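Local coordinates for protein serine protease inhibitor 4, isoform B (Drosophila melanogaster, PDB 4P0F) that probably inhibits serine and cysteine endopeptidases as a member of the serpin family, seen here in its cleaved form, at residues A15-N20 / Q62-A67; N138-E141 / L147-D150; F208-L213 / D217-E222. One frame throughout, in Å; residues are numbered along the deposited sequence.

Interaction 1: residues A15-N20 / Q62-A67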
loop_
_atom_site.group_PDB
_atom_site.type_symbol
_atom_site.label_atom_id
_atom_site.label_comp_id
_atom_site.label_asym_id
_atom_site.label_seq_id
_atom_site.Cartn_x
_atom_site.Cartn_y
_atom_site.Cartn_z
ATOM N N ALA A 15 -10.639 2.289 -0.163
ATOM C CA ALA A 15 -10.433 3.361 0.813
ATOM C C ALA A 15 -10.786 2.916 2.232
ATOM O O ALA A 15 -10.089 3.259 3.186
ATOM C CB ALA A 15 -11.236 4.614 0.428
ATOM N N LEU A 16 -11.858 2.147 2.381
ATOM C CA LEU A 16 -12.240 1.662 3.699
ATOM C C LEU A 16 -11.239 0.610 4.189
ATOM O O LEU A 16 -10.801 0.655 5.333
ATOM C CB LEU A 16 -13.662 1.099 3.675
ATOM C CG LEU A 16 -14.193 0.498 4.988
ATOM C CD1 LEU A 16 -14.033 1.440 6.164
ATOM C CD2 LEU A 16 -15.644 0.126 4.831
ATOM N N PHE A 17 -10.879 -0.332 3.322
ATOM C CA PHE A 17 -9.818 -1.284 3.647
ATOM C C PHE A 17 -8.549 -0.556 4.093
ATOM O O PHE A 17 -7.904 -0.963 5.065
ATOM C CB PHE A 17 -9.518 -2.187 2.449
ATOM C CG PHE A 17 -8.465 -3.231 2.724
ATOM C CD1 PHE A 17 -8.675 -4.202 3.676
ATOM C CD2 PHE A 17 -7.266 -3.229 2.032
ATOM C CE1 PHE A 17 -7.718 -5.169 3.930
ATOM C CE2 PHE A 17 -6.304 -4.192 2.286
ATOM C CZ PHE A 17 -6.539 -5.157 3.245
ATOM N N SER A 18 -8.223 0.542 3.413
ATOM C CA SER A 18 -7.027 1.315 3.728
ATOM C C SER A 18 -7.041 1.846 5.157
ATOM O O SER A 18 -6.062 1.701 5.887
ATOM C CB SER A 18 -6.868 2.497 2.768
ATOM O OG SER A 18 -6.754 2.080 1.420
ATOM N N ILE A 19 -8.133 2.495 5.558
ATOM C CA ILE A 19 -8.174 3.051 6.896
ATOM C C ILE A 19 -8.255 1.927 7.925
ATOM O O ILE A 19 -7.749 2.074 9.034
ATOM C CB ILE A 19 -9.338 4.069 7.067
ATOM C CG1 ILE A 19 -10.702 3.428 6.842
ATOM C CG2 ILE A 19 -9.148 5.212 6.091
ATOM C CD1 ILE A 19 -11.864 4.322 7.234
ATOM N N ASN A 20 -8.862 0.793 7.561
ATOM C CA ASN A 20 -8.875 -0.356 8.462
ATOM C C ASN A 20 -7.452 -0.837 8.754
ATOM O O ASN A 20 -7.082 -1.048 9.914
ATOM C CB ASN A 20 -9.699 -1.505 7.873
ATOM C CG ASN A 20 -11.191 -1.206 7.825
ATOM O OD1 ASN A 20 -11.675 -0.223 8.390
ATOM N ND2 ASN A 20 -11.935 -2.099 7.186
ATOM N N GLN A 62 -15.174 -10.594 2.447
ATOM C CA GLN A 62 -15.806 -9.626 3.316
ATOM C C GLN A 62 -14.782 -8.791 4.076
ATOM O O GLN A 62 -15.035 -7.629 4.357
ATOM C CB GLN A 62 -16.763 -10.335 4.275
ATOM C CG GLN A 62 -17.787 -11.148 3.510
ATOM C CD GLN A 62 -18.732 -11.896 4.409
ATOM O OE1 GLN A 62 -18.505 -12.014 5.607
ATOM N NE2 GLN A 62 -19.805 -12.400 3.832
ATOM N N GLY A 63 -13.618 -9.360 4.371
ATOM C CA GLY A 63 -12.585 -8.611 5.075
ATOM C C GLY A 63 -11.834 -7.628 4.181
ATOM O O GLY A 63 -11.376 -6.587 4.646
ATOM N N LEU A 64 -11.707 -7.967 2.902
ATOM C CA LEU A 64 -11.037 -7.102 1.922
ATOM C C LEU A 64 -11.997 -6.114 1.263
ATOM O O LEU A 64 -11.574 -5.106 0.677
ATOM C CB LEU A 64 -10.380 -7.952 0.833
ATOM C CG LEU A 64 -9.289 -8.922 1.283
ATOM C CD1 LEU A 64 -8.904 -9.842 0.135
ATOM C CD2 LEU A 64 -8.085 -8.153 1.798
ATOM N N GLY A 65 -13.296 -6.402 1.350
ATOM C CA GLY A 65 -14.293 -5.571 0.699
ATOM C C GLY A 65 -14.333 -5.815 -0.802
ATOM O O GLY A 65 -14.452 -4.882 -1.587
ATOM N N LEU A 66 -14.236 -7.075 -1.212
ATOM C CA LEU A 66 -14.232 -7.375 -2.638
ATOM C C LEU A 66 -15.628 -7.193 -3.240
ATOM O O LEU A 66 -16.622 -7.101 -2.514
ATOM C CB LEU A 66 -13.702 -8.787 -2.886
ATOM C CG LEU A 66 -12.303 -9.075 -2.322
ATOM C CD1 LEU A 66 -11.813 -10.438 -2.782
ATOM C CD2 LEU A 66 -11.291 -8.003 -2.732
ATOM N N ALA A 67 -15.689 -7.133 -4.570
ATOM C CA ALA A 67 -16.891 -6.697 -5.284
ATOM C C ALA A 67 -18.081 -7.636 -5.095
ATOM O O ALA A 67 -19.237 -7.209 -5.102
ATOM C CB ALA A 67 -16.588 -6.548 -6.770
HETATM O O HOH W 1 -11.255 -5.012 6.881
#
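Phe17, on helix 6-28, reaches the last turn of helix 54-64 with CB and the CD1-CE1-CZ side of its ring. Its first torsion (chi1 -178°) sets CG opposite the backbone nitrogen and carries the ring across to Gly63 and Leu64. CB is the first atom to arrive, lying 4.0 Å from Leu64 O, and CG keeps a slightly longer distance to that same oxygen. Further along, CD1 comes within 3.7 Å of Gly63 O. CE1 has both Gly63 O and Leu64 CD2 within reach, the methyl being the nearer. At the tip, Phe17 CZ rests 3.7 Å from Leu64 CD2. Both the methyl and the carbonyl oxygen approach the ring obliquely. The Leu64 side chain runs beside that of Phe17 and points the same way, although its CB sets out away from helix 6-28; CD2 makes its closest contacts.

No direct hydrogen bond links the segments, but one water does. It donates to Gly63 O at 2.7 Å and accepts from Asn20 ND2 at 3.0 Å, bridging the helices beside the ring. Leu64 O is taken by Gln42 NE2 of helix 38-49. Phe17 also packs on Ile41 and Gln42 of that helix, and Leu64 on its Ala45.

Immediately after Leu64, Gly65 has a positive phi of 76°, a value that favours glycine, and the chain leaves the helix there. Three helices, 6-28, 38-49 and 54-64, thus meet around one buried phenyl ring, in the way the N-terminal helices pack together in the serpin fold.

Interaction 2: residues N138-E141 / L147-D150; sequences NWVE and LIKD
Val140 and Glu141 touch the chain that folds back beneath the end of their own helix, 129-143, the helix that in serpins lies across the large central beta-sheet. The evidence for that placement is on the sheet side: Val140 also packs on Ala334 and Val166, and Ile148 on Ala332 and Phe321. Strand 328-341, pairing with both 161-174 and 311-324, sits where the reactive-centre loop inserts in a cleaved serpin.

In sequence order, Val140 is the first to touch. Its CG1 branch, placed opposite the backbone nitrogen (chi1 172°), meets Ile148 at two points: the carbonyl oxygen at 3.7 Å and the CG2 methyl at 3.8 Å. The two branched side chains meet at a slant.

Glu141 comes next and is the more extensively engaged of the two. Its CG lies 3.4 Å from Ile148 O, so this one oxygen is flanked by the aliphatic parts of both helix residues. The carboxylate then lies across the CB-CG part of the Lys149 chain, with OE2 3.5 Å from Lys149 CG. The charged ends remain separate: Glu141 OE1 and Lys149 NZ are 4.8 Å apart, at most probably a weak attraction at that range, and the water between them is held only weakly by the lysine. OE1 has its strong partner in His146 ND1.

Thr144 OG1 ties the turn together, bonding to Val140 O and to Ile148 N, while Lys319 NZ holds the carbonyl oxygens of Lys149 and Asp150. The last link between the segments is a second water, which donates to Glu141 OE2 at 2.7 Å and accepts from Asp150 N at 2.9 Å.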
loop_
_atom_site.group_PDB
_atom_site.type_symbol
_atom_site.label_atom_id
_atom_site.label_comp_id
_atom_site.label_asym_id
_atom_site.label_seq_id
_atom_site.Cartn_x
_atom_site.Cartn_y
_atom_site.Cartn_z
ATOM N N ASN A 138 14.678 -10.459 -6.586
ATOM C CA ASN A 138 15.256 -9.770 -7.729
ATOM C C ASN A 138 14.165 -9.245 -8.663
ATOM O O ASN A 138 14.283 -8.144 -9.205
ATOM C CB ASN A 138 16.214 -10.693 -8.480
ATOM C CG ASN A 138 17.501 -10.942 -7.714
ATOM O OD1 ASN A 138 17.818 -10.233 -6.759
ATOM N ND2 ASN A 138 18.260 -11.950 -8.138
ATOM N N TRP A 139 13.093 -10.012 -8.819
ATOM C CA TRP A 139 11.974 -9.589 -9.642
ATOM C C TRP A 139 11.337 -8.348 -9.000
ATOM O O TRP A 139 11.081 -7.354 -9.677
ATOM C CB TRP A 139 10.944 -10.719 -9.806
ATOM C CG TRP A 139 9.760 -10.314 -10.637
ATOM C CD1 TRP A 139 9.671 -10.332 -11.998
ATOM C CD2 TRP A 139 8.503 -9.802 -10.159
ATOM N NE1 TRP A 139 8.437 -9.869 -12.399
ATOM C CE2 TRP A 139 7.705 -9.535 -11.290
ATOM C CE3 TRP A 139 7.980 -9.544 -8.888
ATOM C CZ2 TRP A 139 6.410 -9.026 -11.187
ATOM C CZ3 TRP A 139 6.695 -9.028 -8.787
ATOM C CH2 TRP A 139 5.929 -8.774 -9.933
ATOM N N VAL A 140 11.111 -8.403 -7.689
ATOM C CA VAL A 140 10.560 -7.258 -6.971
ATOM C C VAL A 140 11.442 -6.011 -7.111
ATOM O O VAL A 140 10.926 -4.926 -7.354
ATOM C CB VAL A 140 10.347 -7.565 -5.475
ATOM C CG1 VAL A 140 9.958 -6.297 -4.702
ATOM C CG2 VAL A 140 9.256 -8.637 -5.306
ATOM N N GLU A 141 12.754 -6.149 -6.964
ATOM C CA GLU A 141 13.639 -5.007 -7.175
ATOM C C GLU A 141 13.476 -4.425 -8.573
ATOM O O GLU A 141 13.453 -3.205 -8.748
ATOM C CB GLU A 141 15.102 -5.389 -6.963
ATOM C CG GLU A 141 15.474 -5.630 -5.515
ATOM C CD GLU A 141 16.941 -5.369 -5.231
ATOM O OE1 GLU A 141 17.516 -4.443 -5.843
ATOM O OE2 GLU A 141 17.515 -6.085 -4.385
ATOM N N LEU A 147 13.996 -0.188 -5.134
ATOM C CA LEU A 147 13.698 0.429 -3.846
ATOM C C LEU A 147 13.218 -0.563 -2.793
ATOM O O LEU A 147 13.377 -0.321 -1.600
ATOM C CB LEU A 147 12.653 1.526 -4.025
ATOM C CG LEU A 147 13.101 2.707 -4.883
ATOM C CD1 LEU A 147 11.894 3.582 -5.219
ATOM C CD2 LEU A 147 14.174 3.511 -4.173
ATOM N N ILE A 148 12.625 -1.670 -3.232
ATOM C CA ILE A 148 12.156 -2.700 -2.317
ATOM C C ILE A 148 13.059 -3.917 -2.471
ATOM O O ILE A 148 12.993 -4.620 -3.479
ATOM C CB ILE A 148 10.690 -3.089 -2.581
ATOM C CG1 ILE A 148 9.782 -1.846 -2.550
ATOM C CG2 ILE A 148 10.214 -4.137 -1.581
ATOM C CD1 ILE A 148 9.772 -1.070 -1.240
ATOM N N LYS A 149 13.907 -4.138 -1.470
ATOM C CA LYS A 149 14.895 -5.214 -1.497
ATOM C C LYS A 149 14.577 -6.270 -0.459
ATOM O O LYS A 149 13.977 -5.974 0.576
ATOM C CB LYS A 149 16.294 -4.663 -1.242
ATOM C CG LYS A 149 16.702 -3.537 -2.154
ATOM C CD LYS A 149 18.151 -3.156 -1.893
ATOM C CE LYS A 149 18.688 -2.181 -2.921
ATOM N NZ LYS A 149 20.143 -1.945 -2.717
ATOM N N ASP A 150 15.001 -7.501 -0.739
ATOM C CA ASP A 150 14.795 -8.628 0.163
ATOM C C ASP A 150 13.368 -8.725 0.689
ATOM O O ASP A 150 13.167 -8.910 1.891
ATOM C CB ASP A 150 15.757 -8.545 1.352
ATOM C CG ASP A 150 15.851 -9.860 2.129
ATOM O OD1 ASP A 150 15.786 -10.942 1.501
ATOM O OD2 ASP A 150 15.983 -9.812 3.369
HETATM O O HOH W 2 16.710 -8.247 -2.895
HETATM O O HOH W 3 20.212 -3.534 -5.375
#

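Interaction 3: residues F208-L213 / D217-E222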
loop_
_atom_site.group_PDB
_atom_site.type_symbol
_atom_site.label_atom_id
_atom_site.label_comp_id
_atom_site.label_asym_id
_atom_site.label_seq_id
_atom_site.Cartn_x
_atom_site.Cartn_y
_atom_site.Cartn_z
ATOM N N PHE A 208 -3.818 25.715 -4.586
ATOM C CA PHE A 208 -3.987 24.285 -4.426
ATOM C C PHE A 208 -5.406 24.023 -3.975
ATOM O O PHE A 208 -6.054 24.910 -3.425
ATOM C CB PHE A 208 -3.039 23.704 -3.379
ATOM C CG PHE A 208 -1.591 23.709 -3.775
ATOM C CD1 PHE A 208 -1.136 22.921 -4.822
ATOM C CD2 PHE A 208 -0.681 24.459 -3.062
ATOM C CE1 PHE A 208 0.201 22.905 -5.165
ATOM C CE2 PHE A 208 0.662 24.438 -3.392
ATOM C CZ PHE A 208 1.099 23.664 -4.446
ATOM N N ARG A 209 -5.876 22.806 -4.204
ATOM C CA ARG A 209 -7.115 22.346 -3.606
ATOM C C ARG A 209 -6.912 22.165 -2.106
ATOM O O ARG A 209 -6.000 21.466 -1.677
ATOM C CB ARG A 209 -7.566 21.033 -4.243
ATOM C CG ARG A 209 -7.920 21.158 -5.704
ATOM C CD ARG A 209 -8.496 19.864 -6.225
ATOM N NE ARG A 209 -9.776 19.545 -5.603
ATOM C CZ ARG A 209 -10.401 18.382 -5.750
ATOM N NH1 ARG A 209 -9.853 17.432 -6.495
ATOM N NH2 ARG A 209 -11.569 18.169 -5.150
ATOM N N TYR A 210 -7.781 22.806 -1.328
ATOM C CA TYR A 210 -7.620 22.958 0.110
ATOM C C TYR A 210 -8.980 22.770 0.770
ATOM O O TYR A 210 -9.997 23.097 0.175
ATOM C CB TYR A 210 -7.045 24.352 0.453
ATOM C CG TYR A 210 -7.309 24.776 1.881
ATOM C CD1 TYR A 210 -8.463 25.465 2.212
ATOM C CD2 TYR A 210 -6.423 24.448 2.904
ATOM C CE1 TYR A 210 -8.734 25.830 3.506
ATOM C CE2 TYR A 210 -6.685 24.817 4.216
ATOM C CZ TYR A 210 -7.846 25.505 4.507
ATOM O OH TYR A 210 -8.150 25.889 5.797
ATOM N N ALA A 211 -8.998 22.259 1.993
ATOM C CA ALA A 211 -10.218 22.283 2.779
ATOM C C ALA A 211 -9.951 22.443 4.260
ATOM O O ALA A 211 -9.021 21.870 4.819
ATOM C CB ALA A 211 -11.048 21.005 2.541
ATOM N N ASP A 212 -10.810 23.224 4.891
ATOM C CA ASP A 212 -10.929 23.227 6.329
ATOM C C ASP A 212 -11.843 22.083 6.711
ATOM O O ASP A 212 -12.930 21.944 6.144
ATOM C CB ASP A 212 -11.501 24.551 6.824
ATOM C CG ASP A 212 -11.405 24.707 8.326
ATOM O OD1 ASP A 212 -10.423 24.219 8.923
ATOM O OD2 ASP A 212 -12.314 25.333 8.906
ATOM N N LEU A 213 -11.395 21.280 7.667
ATOM C CA LEU A 213 -12.120 20.109 8.126
ATOM C C LEU A 213 -12.419 20.235 9.620
ATOM O O LEU A 213 -11.868 19.506 10.438
ATOM C CB LEU A 213 -11.308 18.842 7.836
ATOM C CG LEU A 213 -10.970 18.610 6.362
ATOM C CD1 LEU A 213 -9.910 17.520 6.217
ATOM C CD2 LEU A 213 -12.220 18.258 5.571
ATOM N N ASP A 217 -11.228 18.514 13.193
ATOM C CA ASP A 217 -10.213 19.410 13.768
ATOM C C ASP A 217 -8.923 19.345 12.961
ATOM O O ASP A 217 -7.818 19.220 13.516
ATOM C CB ASP A 217 -9.921 19.075 15.232
ATOM C CG ASP A 217 -9.224 20.219 15.972
ATOM O OD1 ASP A 217 -9.524 21.406 15.692
ATOM O OD2 ASP A 217 -8.381 19.931 16.848
ATOM N N ALA A 218 -9.069 19.447 11.648
ATOM C CA ALA A 218 -7.931 19.335 10.752
ATOM C C ALA A 218 -8.095 20.219 9.523
ATOM O O ALA A 218 -9.123 20.873 9.336
ATOM C CB ALA A 218 -7.742 17.893 10.336
ATOM N N MET A 219 -7.050 20.252 8.705
ATOM C CA MET A 219 -7.109 20.886 7.400
ATOM C C MET A 219 -6.446 19.956 6.412
ATOM O O MET A 219 -5.635 19.107 6.796
ATOM C CB MET A 219 -6.420 22.256 7.412
ATOM C CG MET A 219 -7.005 23.234 8.401
ATOM S SD MET A 219 -6.054 24.766 8.539
ATOM C CE MET A 219 -7.016 25.560 9.825
ATOM N N ALA A 220 -6.801 20.086 5.140
ATOM C CA ALA A 220 -6.223 19.223 4.130
ATOM C C ALA A 220 -5.837 20.002 2.891
ATOM O O ALA A 220 -6.404 21.050 2.600
ATOM C CB ALA A 220 -7.189 18.100 3.765
ATOM N N LEU A 221 -4.875 19.445 2.163
ATOM C CA LEU A 221 -4.321 20.046 0.964
ATOM C C LEU A 221 -3.988 18.916 0.003
ATOM O O LEU A 221 -3.575 17.830 0.429
ATOM C CB LEU A 221 -3.063 20.882 1.297
ATOM C CG LEU A 221 -2.523 21.862 0.255
ATOM C CD1 LEU A 221 -3.411 23.085 0.160
ATOM C CD2 LEU A 221 -1.103 22.270 0.610
ATOM N N GLU A 222 -4.220 19.152 -1.282
ATOM C CA GLU A 222 -3.827 18.214 -2.322
ATOM C C GLU A 222 -2.785 18.835 -3.242
ATOM O O GLU A 222 -2.974 19.938 -3.751
ATOM C CB GLU A 222 -5.030 17.779 -3.144
ATOM C CG GLU A 222 -5.310 16.317 -3.041
ATOM C CD GLU A 222 -6.529 15.893 -3.826
ATOM O OE1 GLU A 222 -6.899 16.581 -4.809
ATOM O OE2 GLU A 222 -7.110 14.866 -3.447
HETATM O O HOH W 4 -4.453 20.781 -5.851
HETATM O O HOH W 5 -10.388 22.699 11.213
#
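Ala211 and Ala220 form a hydrogen-bonded antiparallel pair, with 2.9 Å both from Ala211 N to Ala220 O and from Ala220 N to Ala211 O. The strand axes run at 166°, and Leu213 pairs with Ala218 in the same manner. Asp217 and Ala218 both face Leu213, which makes a G1 beta bulge where the hairpin begins its return.

On one face, Tyr210 meets three neighbours. Its CD2 is 3.4 Å from Ala220 O, Leu221 CD1 reaches the ring edge near its plane, and OH lies 3.6 Å from Met219 SD. Removing this ring and hydroxyl by placing an alanine here would probably open a gap beside Met219 and Ile352 and leave the Met219 thioether without its hydroxyl neighbour and freer to turn. On the other face, Leu213 CD1 touches Ala220 CB at 3.7 Å.

Further out, within sheet B of the serpin fold, strands 263-281 and 230-237 hold the hairpin on its two flanks: Tyr210 bonds through its backbone to Tyr263, and Met219 to Leu236. Ile352 and Phe354 pack against the Tyr210, Met219 and Leu221 face.

Arg209 NH1 and Glu222 OE1, 3.5 Å apart, have their planar groups turned 89° to each other. No N-H points at the oxygen, so this long salt bridge is probably a matter of charge alone, and the directional binding comes from the backbone.

In the fold
The three contacts follow one another along the chain without overlap. Interactions 1 and 2 lie on opposite sides of the chain's centre, their own centres 26 Å apart; interaction 3 is 25 Å from the first and 35 Å from the second, centre to centre, and none touches another. Strands join them indirectly. Ser18 and Ile19 of helix 6-28 pack on strand 370-377, which pairs with 360-366, that with 230-237, and that with strand 218-224 of interaction 3. From that hairpin, pairing leads through strand 263-281 to 311-324, beneath interaction 2. The contacts thus sample the helical region, the sheet-covering helix and a buried hairpin of sheet B in a single serpin domain.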